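Local atomic coordinates of glycine oxidase (PDB entry 7CYX), a protein that probably oxidises glycine with molecular oxygen to glyoxylate, hydrogen peroxide and ammonium, using bound FAD, in thiamine diphosphate biosynthesis. Residues A20-E25 / K160-S165; A78-R81 / D87-Y90; T190-S195 / E202-A207. All coordinates share one frame; numbering follows the deposited sequence.

Overall arrangement
Contacts 1 and 2 adjoin where helix 73-84 and the loop after it pack on helices 14-25 and 155-168: Leu-80 CD2 of contact 2 lies 4.0 Å from His-21 CE1 of contact 1, and Ala-161 packs on both Leu-80 and Ile-88. Contact 1 is fully buried, aromatic apart from one histidine-serine hydrogen bond. Contact 2 is divided, apolar on its inner side and charged where it meets the second subunit. Contact 3, its centre about 18 Å from that of contact 1, is also buried, its side-chain contact purely aliphatic, and joins two sheets. Contacts 1 and 3 both involve elements of the FAD-binding Rossmann-type core, helix 14-25 and strand 203-206.

Contact 1: residues A20-E25 / K160-S165; sequences AHFLAE and KAFAHS
The imidazole of His-21 has Ser-165 OG at its edge, close to the ring plane, while CD2 of the neighbouring Phe-22 lies at the edge as well. The ring of Phe-22 in turn carries His-21 CD2 over the centre of one face, 3.6 Å above its plane. Phe-162, from the other helix, is turned obliquely to both: its plane makes 53° with the imidazole, and the two ring centroids are 5.4 Å apart. The near edge of Phe-162, CD1 and CE1, does the touching, CD1 pressing on His-21 CB at 3.3 Å and CE1 reaching Phe-22 CE2 at 4.0 Å. His-21 places its CG anti to the backbone N, which carries the ring alongside Phe-162 so that ND1 comes 2.8 Å from Ser-165 OG. That hydrogen bond is bent, at 141°, and either atom could be the donor. The two helices run nearly side by side, crossing at 25° with their axes 8.3 Å apart at the closest. Helix 14-25 follows the glycine-rich turn of the Rossmann-type FAD-binding motif, and the side chain of Phe-162 lies about 4 Å from that of the FAD-binding Val-14. Helix 155-168 thus packs against the first helix of the dinucleotide fold. Leu-80 of helix 73-84 also covers His-21 and Ser-165, and Lys-83 NZ hydrogen-bonds to Ser-165 OG. The serine hydroxyl consequently has two nitrogen partners in a buried place, and its bond to ND1 fixes the rotation of the imidazole among the phenyl rings. The Lys-83 ammonium on that hydroxyl would tend to disfavour a charged imidazole, whereas the carboxylate of Glu-25, its OE1 3.4 Å from His-21 NE2, would favour one; the protonation state stays open.

Contact 2: residues A78-R81 / D87-Y90; sequences AVLR and DIGY
Arg-81 and Asp-87 approach each other without pairing: the closest backbone positions of the contact are theirs, CA to CA 4.9 Å, yet Arg-81 NE stays 6.4 Å from Asp-87 OD1. What touches is the aliphatic part of the arginine, its CD lying 4.2 Å from Asp-87 N. The guanidinium group turns away from this contact to the neighbouring chain, where Arg-81 NH1 forms a salt bridge with OD1 of Asp-87 of the second subunit; the two Asp-87 side chains also pack on each other across the subunit boundary. Within its own chain Asp-87 turns its carboxylate onto the loop. CG stands anti to the backbone N (chi1 -175°), and Gly-89 N donates to Asp-87 OD2 at 3.0 Å, coming from well above the carboxylate plane. This Asx turn bends the chain just after it has doubled back from the end of helix 73-84, with Gly-89 at positive phi (69°). Between Asp-87 and Gly-89, Ile-88 is left on the inner side of the loop. Its CG2 meets Leu-80 CD1 at 4.1 Å, a methyl-to-methyl contact between side chains that cross at about a right angle. Leu-158 of helix 155-168 touches both residues, and Ala-77 one turn earlier on helix 73-84 adds to the surface beneath Ile-88. A backbone hydrogen bond between Ile-88 and Ile-154 ties the loop to the segment entering helix 155-168.

Contact 3: residues T190-S195 / E202-A207; sequences TGVITS and EKVVIA
Val-192 and Val-204 point their CB atoms at each other from two different sheets, and their side chains cross at about a right angle. One methyl from each does the touching: Val-192 CG2 meets Val-204 CG2 at 4.2 Å. The other branches stand aside, Val-204 CG1 being 5.1 Å from Val-192 CG2. In Val-204 the first torsion (chi1 155°) sets CG1 anti to the backbone N and turns CG2 anti to the carbonyl carbon, so that CG2 is the branch facing strand 189-194. The same Val-204 methyl also lies 4.3 Å from Gly-191 O, resting against the backbone just ahead of Val-192. The CA atoms of the two valines are 7.8 Å apart, a spacing bridged by side chains and not by strand pairing. Strand 189-194 is the middle strand of a three-stranded antiparallel meander, whose last strand, 197-201, turns a corner at Glu-202 into strand 203-206. The latter lies between strands 5-10 and 327-331 in the central Rossmann-type sheet. The meander thus forms the crossover from strand 172-174, at one edge of that sheet, to strand 203-206 beyond strand 5-10, as in other FAD enzymes of the glutathione reductase type. Near the start of strand 189-194, Thr-190 and Gly-191 both face Arg-183 in a classic beta bulge. Ile-10 of the central sheet touches both valines, and Val-192 also packs on Val-179, an FAD-binding residue; the side chain of Val-192 is about 8 Å from the bound FAD. Strand 203-206 runs on to Ala-207, which touches the FAD.

Contact 1: residues A20-E25 / K160-S165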
ATOM      1  N   ALA A  20      -8.338  16.138  10.809  1.00 51.90           N
ATOM      2  CA  ALA A  20      -7.093  16.820  10.505  1.00 51.15           C
ATOM      3  C   ALA A  20      -7.053  17.164   9.009  1.00 51.25           C
ATOM      4  O   ALA A  20      -6.745  18.262   8.654  1.00 49.95           O
ATOM      5  CB  ALA A  20      -5.919  15.967  10.917  1.00 50.88           C
ATOM      6  N   HIS A  21      -7.405  16.200   8.151  1.00 55.40           N
ATOM      7  CA  HIS A  21      -7.358  16.367   6.702  1.00 51.40           C
ATOM      8  C   HIS A  21      -8.197  17.567   6.254  1.00 52.93           C
ATOM      9  O   HIS A  21      -7.684  18.422   5.587  1.00 57.71           O
ATOM     10  CB  HIS A  21      -7.844  15.113   5.974  1.00 49.57           C
ATOM     11  CG  HIS A  21      -8.183  15.351   4.537  1.00 49.20           C
ATOM     12  ND1 HIS A  21      -7.215  15.464   3.561  1.00 55.05           N
ATOM     13  CD2 HIS A  21      -9.367  15.533   3.915  1.00 47.85           C
ATOM     14  CE1 HIS A  21      -7.790  15.688   2.392  1.00 52.40           C
ATOM     15  NE2 HIS A  21      -9.115  15.734   2.582  1.00 50.43           N
ATOM     16  N   PHE A  22      -9.494  17.572   6.589  1.00 53.43           N
ATOM     17  CA  PHE A  22     -10.442  18.569   6.089  1.00 51.59           C
ATOM     18  C   PHE A  22     -10.103  19.977   6.597  1.00 59.15           C
ATOM     19  O   PHE A  22     -10.239  20.926   5.825  1.00 68.40           O
ATOM     20  CB  PHE A  22     -11.883  18.188   6.432  1.00 49.11           C
ATOM     21  CG  PHE A  22     -12.402  17.038   5.616  1.00 45.63           C
ATOM     22  CD1 PHE A  22     -12.882  17.240   4.328  1.00 47.00           C
ATOM     23  CD2 PHE A  22     -12.346  15.740   6.105  1.00 44.22           C
ATOM     24  CE1 PHE A  22     -13.335  16.172   3.567  1.00 46.77           C
ATOM     25  CE2 PHE A  22     -12.780  14.671   5.334  1.00 43.84           C
ATOM     26  CZ  PHE A  22     -13.291  14.887   4.073  1.00 44.78           C
ATOM     27  N   LEU A  23      -9.684  20.112   7.868  1.00 63.49           N
ATOM     28  CA  LEU A  23      -9.342  21.424   8.473  1.00 55.14           C
ATOM     29  C   LEU A  23      -8.096  22.007   7.807  1.00 60.02           C
ATOM     30  O   LEU A  23      -8.134  23.126   7.312  1.00 66.37           O
ATOM     31  CB  LEU A  23      -9.080  21.273   9.972  1.00 54.98           C
ATOM     32  CG  LEU A  23     -10.296  21.140  10.888  1.00 53.41           C
ATOM     33  CD1 LEU A  23      -9.832  20.985  12.330  1.00 57.06           C
ATOM     34  CD2 LEU A  23     -11.244  22.323  10.763  1.00 53.28           C
ATOM     35  N   ALA A  24      -7.001  21.239   7.822  1.00 60.43           N
ATOM     36  CA  ALA A  24      -5.701  21.660   7.246  1.00 60.86           C
ATOM     37  C   ALA A  24      -5.853  22.005   5.761  1.00 55.66           C
ATOM     38  O   ALA A  24      -5.219  22.914   5.256  1.00 59.09           O
ATOM     39  CB  ALA A  24      -4.665  20.572   7.411  1.00 57.42           C
ATOM     40  N   GLU A  25      -6.671  21.231   5.061  1.00 56.74           N
ATOM     41  CA  GLU A  25      -6.926  21.463   3.650  1.00 64.39           C
ATOM     42  C   GLU A  25      -7.457  22.890   3.439  1.00 61.64           C
ATOM     43  O   GLU A  25      -7.130  23.514   2.445  1.00 67.16           O
ATOM     44  CB  GLU A  25      -7.932  20.440   3.128  1.00 66.40           C
ATOM     45  CG  GLU A  25      -7.661  20.012   1.705  1.00 75.61           C
ATOM     46  CD  GLU A  25      -8.630  18.962   1.197  1.00 81.95           C
ATOM     47  OE1 GLU A  25      -9.780  18.898   1.711  1.00 74.45           O
ATOM     48  OE2 GLU A  25      -8.228  18.202   0.296  1.00 92.75           O
ATOM     49  N   LYS A 160      -3.753   6.525   7.401  1.00 53.47           N
ATOM     50  CA  LYS A 160      -2.459   7.077   7.135  1.00 48.68           C
ATOM     51  C   LYS A 160      -2.598   8.158   6.052  1.00 46.90           C
ATOM     52  O   LYS A 160      -2.004   9.211   6.184  1.00 44.72           O
ATOM     53  CB  LYS A 160      -1.479   5.957   6.785  1.00 52.48           C
ATOM     54  CG  LYS A 160      -1.046   5.098   7.969  1.00 56.16           C
ATOM     55  CD  LYS A 160      -0.263   3.854   7.562  1.00 59.74           C
ATOM     56  CE  LYS A 160      -0.775   2.555   8.151  1.00 64.19           C
ATOM     57  NZ  LYS A 160      -0.045   2.169   9.384  1.00 68.48           N
ATOM     58  N   ALA A 161      -3.426   7.928   5.024  1.00 43.78           N
ATOM     59  CA  ALA A 161      -3.566   8.907   3.946  1.00 49.99           C
ATOM     60  C   ALA A 161      -4.036  10.266   4.500  1.00 55.41           C
ATOM     61  O   ALA A 161      -3.385  11.300   4.255  1.00 56.72           O
ATOM     62  CB  ALA A 161      -4.494   8.392   2.882  1.00 52.54           C
ATOM     63  N   PHE A 162      -5.153  10.257   5.241  1.00 50.61           N
ATOM     64  CA  PHE A 162      -5.692  11.446   5.882  1.00 50.60           C
ATOM     65  C   PHE A 162      -4.580  12.188   6.631  1.00 51.97           C
ATOM     66  O   PHE A 162      -4.428  13.400   6.473  1.00 48.33           O
ATOM     67  CB  PHE A 162      -6.794  11.097   6.886  1.00 50.40           C
ATOM     68  CG  PHE A 162      -8.185  10.959   6.329  1.00 46.42           C
ATOM     69  CD1 PHE A 162      -8.725  11.923   5.498  1.00 50.65           C
ATOM     70  CD2 PHE A 162      -8.981   9.882   6.676  1.00 49.85           C
ATOM     71  CE1 PHE A 162     -10.017  11.807   5.003  1.00 49.09           C
ATOM     72  CE2 PHE A 162     -10.271   9.761   6.180  1.00 50.88           C
ATOM     73  CZ  PHE A 162     -10.787  10.715   5.333  1.00 47.66           C
ATOM     74  N   ALA A 163      -3.807  11.458   7.442  1.00 49.89           N
ATOM     75  CA  ALA A 163      -2.850  12.088   8.374  1.00 46.56           C
ATOM     76  C   ALA A 163      -1.688  12.761   7.620  1.00 45.52           C
ATOM     77  O   ALA A 163      -1.306  13.886   7.929  1.00 46.89           O
ATOM     78  CB  ALA A 163      -2.361  11.081   9.378  1.00 44.70           C
ATOM     79  N   HIS A 164      -1.143  12.097   6.608  1.00 49.12           N
ATOM     80  CA  HIS A 164      -0.031  12.675   5.814  1.00 51.31           C
ATOM     81  C   HIS A 164      -0.523  13.821   4.911  1.00 57.17           C
ATOM     82  O   HIS A 164       0.242  14.754   4.623  1.00 54.96           O
ATOM     83  CB  HIS A 164       0.626  11.608   4.945  1.00 46.95           C
ATOM     84  CG  HIS A 164       1.296  10.516   5.700  1.00 49.64           C
ATOM     85  ND1 HIS A 164       2.320  10.757   6.587  1.00 45.79           N
ATOM     86  CD2 HIS A 164       1.127   9.176   5.645  1.00 51.73           C
ATOM     87  CE1 HIS A 164       2.730   9.608   7.080  1.00 57.44           C
ATOM     88  NE2 HIS A 164       2.032   8.615   6.491  1.00 53.53           N
ATOM     89  N   SER A 165      -1.767  13.710   4.424  1.00 51.61           N
ATOM     90  CA  SER A 165      -2.434  14.782   3.706  1.00 52.00           C
ATOM     91  C   SER A 165      -2.426  16.045   4.570  1.00 53.55           C
ATOM     92  O   SER A 165      -2.053  17.119   4.105  1.00 59.01           O
ATOM     93  CB  SER A 165      -3.843  14.389   3.339  1.00 53.77           C
ATOM     94  OG  SER A 165      -4.572  15.486   2.799  1.00 54.85           O
TER

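Contact 2: residues A78-R81 / D87-Y90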
ATOM      1  N   ALA A  78      -9.055   9.303  -4.947  1.00 62.84           N
ATOM      2  CA  ALA A  78      -8.255   9.856  -6.060  1.00 63.68           C
ATOM      3  C   ALA A  78      -7.405  11.023  -5.568  1.00 59.65           C
ATOM      4  O   ALA A  78      -6.217  11.080  -5.880  1.00 61.40           O
ATOM      5  CB  ALA A  78      -9.143  10.302  -7.200  1.00 64.83           C
ATOM      6  N   VAL A  79      -8.042  11.930  -4.810  1.00 64.87           N
ATOM      7  CA  VAL A  79      -7.403  13.124  -4.241  1.00 61.32           C
ATOM      8  C   VAL A  79      -6.230  12.699  -3.357  1.00 60.66           C
ATOM      9  O   VAL A  79      -5.147  13.240  -3.483  1.00 67.95           O
ATOM     10  CB  VAL A  79      -8.403  13.979  -3.442  1.00 65.10           C
ATOM     11  CG1 VAL A  79      -7.695  14.977  -2.532  1.00 65.96           C
ATOM     12  CG2 VAL A  79      -9.398  14.679  -4.359  1.00 69.53           C
ATOM     13  N   LEU A  80      -6.483  11.747  -2.447  1.00 62.82           N
ATOM     14  CA  LEU A  80      -5.513  11.346  -1.437  1.00 56.40           C
ATOM     15  C   LEU A  80      -4.302  10.695  -2.124  1.00 54.94           C
ATOM     16  O   LEU A  80      -3.156  11.061  -1.853  1.00 52.58           O
ATOM     17  CB  LEU A  80      -6.182  10.387  -0.443  1.00 55.31           C
ATOM     18  CG  LEU A  80      -7.177  11.004   0.546  1.00 57.94           C
ATOM     19  CD1 LEU A  80      -7.912   9.908   1.300  1.00 55.28           C
ATOM     20  CD2 LEU A  80      -6.506  11.949   1.529  1.00 55.05           C
ATOM     21  N   ARG A  81      -4.568   9.734  -3.014  1.00 55.30           N
ATOM     22  CA  ARG A  81      -3.508   9.100  -3.803  1.00 63.94           C
ATOM     23  C   ARG A  81      -2.628  10.185  -4.446  1.00 62.36           C
ATOM     24  O   ARG A  81      -1.412  10.174  -4.235  1.00 57.73           O
ATOM     25  CB  ARG A  81      -4.093   8.122  -4.829  1.00 61.95           C
ATOM     26  CG  ARG A  81      -3.112   7.665  -5.900  1.00 67.96           C
ATOM     27  CD  ARG A  81      -1.789   7.091  -5.390  1.00 74.77           C
ATOM     28  NE  ARG A  81      -0.605   7.778  -5.923  1.00 81.02           N
ATOM     29  CZ  ARG A  81       0.561   7.204  -6.222  1.00 76.38           C
ATOM     30  NH1 ARG A  81       0.652   5.888  -6.316  1.00 72.47           N
ATOM     31  NH2 ARG A  81       1.628   7.955  -6.446  1.00 78.87           N
ATOM     32  N   ASP A  87      -2.408   4.964  -1.790  1.00 47.84           N
ATOM     33  CA  ASP A  87      -3.669   4.410  -2.272  1.00 51.19           C
ATOM     34  C   ASP A  87      -4.382   3.700  -1.114  1.00 49.30           C
ATOM     35  O   ASP A  87      -3.764   2.875  -0.438  1.00 49.12           O
ATOM     36  CB  ASP A  87      -3.430   3.390  -3.386  1.00 57.05           C
ATOM     37  CG  ASP A  87      -4.704   2.857  -4.017  1.00 55.69           C
ATOM     38  OD1 ASP A  87      -5.229   3.537  -4.915  1.00 64.20           O
ATOM     39  OD2 ASP A  87      -5.148   1.758  -3.614  1.00 60.39           O
ATOM     40  N   ILE A  88      -5.647   4.058  -0.893  1.00 46.83           N
ATOM     41  CA  ILE A  88      -6.460   3.578   0.262  1.00 47.43           C
ATOM     42  C   ILE A  88      -7.165   2.261  -0.050  1.00 44.50           C
ATOM     43  O   ILE A  88      -7.924   1.815   0.777  1.00 46.01           O
ATOM     44  CB  ILE A  88      -7.463   4.665   0.688  1.00 46.29           C
ATOM     45  CG1 ILE A  88      -8.541   4.887  -0.372  1.00 47.19           C
ATOM     46  CG2 ILE A  88      -6.750   5.951   1.028  1.00 46.91           C
ATOM     47  CD1 ILE A  88      -9.695   5.706   0.103  1.00 48.93           C
ATOM     48  N   GLY A  89      -6.910   1.676  -1.205  1.00 39.17           N
ATOM     49  CA  GLY A  89      -7.556   0.404  -1.550  1.00 40.51           C
ATOM     50  C   GLY A  89      -9.043   0.545  -1.793  1.00 44.35           C
ATOM     51  O   GLY A  89      -9.746  -0.426  -1.588  1.00 48.26           O
ATOM     52  N   TYR A  90      -9.511   1.707  -2.228  1.00 43.75           N
ATOM     53  CA  TYR A  90     -10.962   1.824  -2.479  1.00 49.85           C
ATOM     54  C   TYR A  90     -11.354   0.832  -3.562  1.00 49.99           C
ATOM     55  O   TYR A  90     -10.761   0.825  -4.619  1.00 59.59           O
ATOM     56  CB  TYR A  90     -11.379   3.210  -2.953  1.00 53.07           C
ATOM     57  CG  TYR A  90     -12.851   3.277  -3.247  1.00 53.23           C
ATOM     58  CD1 TYR A  90     -13.776   2.984  -2.268  1.00 51.17           C
ATOM     59  CD2 TYR A  90     -13.319   3.583  -4.507  1.00 56.32           C
ATOM     60  CE1 TYR A  90     -15.132   3.022  -2.520  1.00 55.40           C
ATOM     61  CE2 TYR A  90     -14.673   3.629  -4.779  1.00 57.51           C
ATOM     62  CZ  TYR A  90     -15.583   3.347  -3.782  1.00 56.05           C
ATOM     63  OH  TYR A  90     -16.913   3.384  -4.041  1.00 56.20           O
TER

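Contact 3: residues T190-S195 / E202-A207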
ATOM      1  N   THR A 190      -7.689  26.908  26.023  1.00 57.29           N
ATOM      2  CA  THR A 190      -6.466  27.687  25.720  1.00 63.06           C
ATOM      3  C   THR A 190      -5.319  26.749  25.372  1.00 64.61           C
ATOM      4  O   THR A 190      -4.276  27.237  24.957  1.00 62.24           O
ATOM      5  CB  THR A 190      -6.027  28.537  26.906  1.00 64.49           C
ATOM      6  OG1 THR A 190      -5.934  27.603  27.972  1.00 65.96           O
ATOM      7  CG2 THR A 190      -7.020  29.623  27.237  1.00 62.57           C
ATOM      8  N   GLY A 191      -5.523  25.454  25.551  1.00 65.62           N
ATOM      9  CA  GLY A 191      -4.460  24.503  25.214  1.00 65.64           C
ATOM     10  C   GLY A 191      -4.817  23.093  25.616  1.00 67.82           C
ATOM     11  O   GLY A 191      -5.983  22.834  25.903  1.00 64.60           O
ATOM     12  N   VAL A 192      -3.812  22.231  25.658  1.00 61.73           N
ATOM     13  CA  VAL A 192      -4.022  20.804  26.000  1.00 59.15           C
ATOM     14  C   VAL A 192      -2.824  20.357  26.834  1.00 56.34           C
ATOM     15  O   VAL A 192      -1.725  20.758  26.507  1.00 47.76           O
ATOM     16  CB  VAL A 192      -4.193  20.008  24.703  1.00 55.19           C
ATOM     17  CG1 VAL A 192      -2.940  19.261  24.326  1.00 57.49           C
ATOM     18  CG2 VAL A 192      -5.387  19.087  24.768  1.00 58.16           C
ATOM     19  N   ILE A 193      -3.061  19.587  27.896  1.00 56.78           N
ATOM     20  CA  ILE A 193      -1.968  19.140  28.808  1.00 59.64           C
ATOM     21  C   ILE A 193      -1.546  17.726  28.423  1.00 60.19           C
ATOM     22  O   ILE A 193      -2.357  16.824  28.568  1.00 56.96           O
ATOM     23  CB  ILE A 193      -2.424  19.255  30.270  1.00 65.79           C
ATOM     24  CG1 ILE A 193      -2.715  20.710  30.629  1.00 70.56           C
ATOM     25  CG2 ILE A 193      -1.390  18.661  31.199  1.00 63.33           C
ATOM     26  CD1 ILE A 193      -3.587  20.886  31.832  1.00 71.59           C
ATOM     27  N   THR A 194      -0.295  17.559  27.992  1.00 54.69           N
ATOM     28  CA  THR A 194       0.186  16.256  27.480  1.00 52.91           C
ATOM     29  C   THR A 194       1.337  15.702  28.318  1.00 56.22           C
ATOM     30  O   THR A 194       1.755  16.358  29.253  1.00 59.00           O
ATOM     31  CB  THR A 194       0.618  16.421  26.027  1.00 53.00           C
ATOM     32  OG1 THR A 194       1.840  17.141  26.056  1.00 53.99           O
ATOM     33  CG2 THR A 194      -0.383  17.211  25.224  1.00 54.07           C
ATOM     34  N   SER A 195       1.818  14.518  27.960  1.00 50.88           N
ATOM     35  CA  SER A 195       2.926  13.856  28.685  1.00 54.27           C
ATOM     36  C   SER A 195       4.259  14.486  28.289  1.00 58.01           C
ATOM     37  O   SER A 195       5.238  14.241  28.961  1.00 58.99           O
ATOM     38  CB  SER A 195       2.927  12.400  28.372  1.00 52.22           C
ATOM     39  OG  SER A 195       2.796  12.200  26.985  1.00 50.43           O
ATOM     40  N   GLU A 202      -6.582  26.931  20.393  1.00 56.85           N
ATOM     41  CA  GLU A 202      -7.804  27.731  20.606  1.00 67.03           C
ATOM     42  C   GLU A 202      -9.054  26.844  20.509  1.00 65.59           C
ATOM     43  O   GLU A 202     -10.140  27.244  20.929  1.00 69.53           O
ATOM     44  CB  GLU A 202      -7.898  28.870  19.578  1.00 77.21           C
ATOM     45  CG  GLU A 202      -7.088  30.116  19.943  1.00 85.58           C
ATOM     46  CD  GLU A 202      -7.382  31.355  19.107  1.00 85.15           C
ATOM     47  OE1 GLU A 202      -8.512  31.883  19.222  1.00 80.63           O
ATOM     48  OE2 GLU A 202      -6.489  31.783  18.324  1.00 71.19           O
ATOM     49  N   LYS A 203      -8.909  25.681  19.873  1.00 59.95           N
ATOM     50  CA  LYS A 203      -9.975  24.714  19.761  1.00 59.49           C
ATOM     51  C   LYS A 203      -9.373  23.328  19.986  1.00 58.74           C
ATOM     52  O   LYS A 203      -8.194  23.103  19.704  1.00 61.65           O
ATOM     53  CB  LYS A 203     -10.674  24.779  18.398  1.00 60.32           C
ATOM     54  CG  LYS A 203     -11.349  26.100  18.050  1.00 59.14           C
ATOM     55  CD  LYS A 203     -12.141  26.014  16.756  1.00 66.02           C
ATOM     56  CE  LYS A 203     -12.471  27.350  16.123  1.00 67.77           C
ATOM     57  NZ  LYS A 203     -12.851  28.368  17.130  1.00 71.48           N
ATOM     58  N   VAL A 204     -10.199  22.423  20.509  1.00 56.20           N
ATOM     59  CA  VAL A 204      -9.832  21.056  20.738  1.00 54.25           C
ATOM     60  C   VAL A 204     -10.903  20.178  20.107  1.00 53.67           C
ATOM     61  O   VAL A 204     -12.070  20.545  20.160  1.00 61.50           O
ATOM     62  CB  VAL A 204      -9.705  20.755  22.238  1.00 54.36           C
ATOM     63  CG1 VAL A 204      -9.932  19.286  22.540  1.00 59.78           C
ATOM     64  CG2 VAL A 204      -8.353  21.190  22.764  1.00 61.10           C
ATOM     65  N   VAL A 205     -10.484  19.038  19.546  1.00 48.60           N
ATOM     66  CA  VAL A 205     -11.383  17.966  19.176  1.00 49.97           C
ATOM     67  C   VAL A 205     -10.955  16.655  19.855  1.00 50.64           C
ATOM     68  O   VAL A 205      -9.816  16.188  19.700  1.00 47.35           O
ATOM     69  CB  VAL A 205     -11.457  17.781  17.656  1.00 47.16           C
ATOM     70  CG1 VAL A 205     -12.552  16.792  17.305  1.00 48.00           C
ATOM     71  CG2 VAL A 205     -11.660  19.108  16.935  1.00 50.23           C
ATOM     72  N   ILE A 206     -11.913  16.058  20.569  1.00 51.96           N
ATOM     73  CA  ILE A 206     -11.770  14.778  21.231  1.00 49.93           C
ATOM     74  C   ILE A 206     -12.108  13.679  20.226  1.00 50.36           C
ATOM     75  O   ILE A 206     -13.282  13.458  19.948  1.00 54.46           O
ATOM     76  CB  ILE A 206     -12.687  14.699  22.470  1.00 51.32           C
ATOM     77  CG1 ILE A 206     -12.379  15.791  23.492  1.00 49.51           C
ATOM     78  CG2 ILE A 206     -12.611  13.327  23.120  1.00 51.95           C
ATOM     79  CD1 ILE A 206     -13.384  15.858  24.624  1.00 48.38           C
ATOM     80  N   ALA A 207     -11.069  12.993  19.726  1.00 47.50           N
ATOM     81  CA  ALA A 207     -11.182  11.884  18.805  1.00 45.35           C
ATOM     82  C   ALA A 207     -10.426  10.661  19.344  1.00 47.63           C
ATOM     83  O   ALA A 207      -9.595  10.081  18.636  1.00 48.70           O
ATOM     84  CB  ALA A 207     -10.621  12.313  17.472  1.00 49.45           C
TER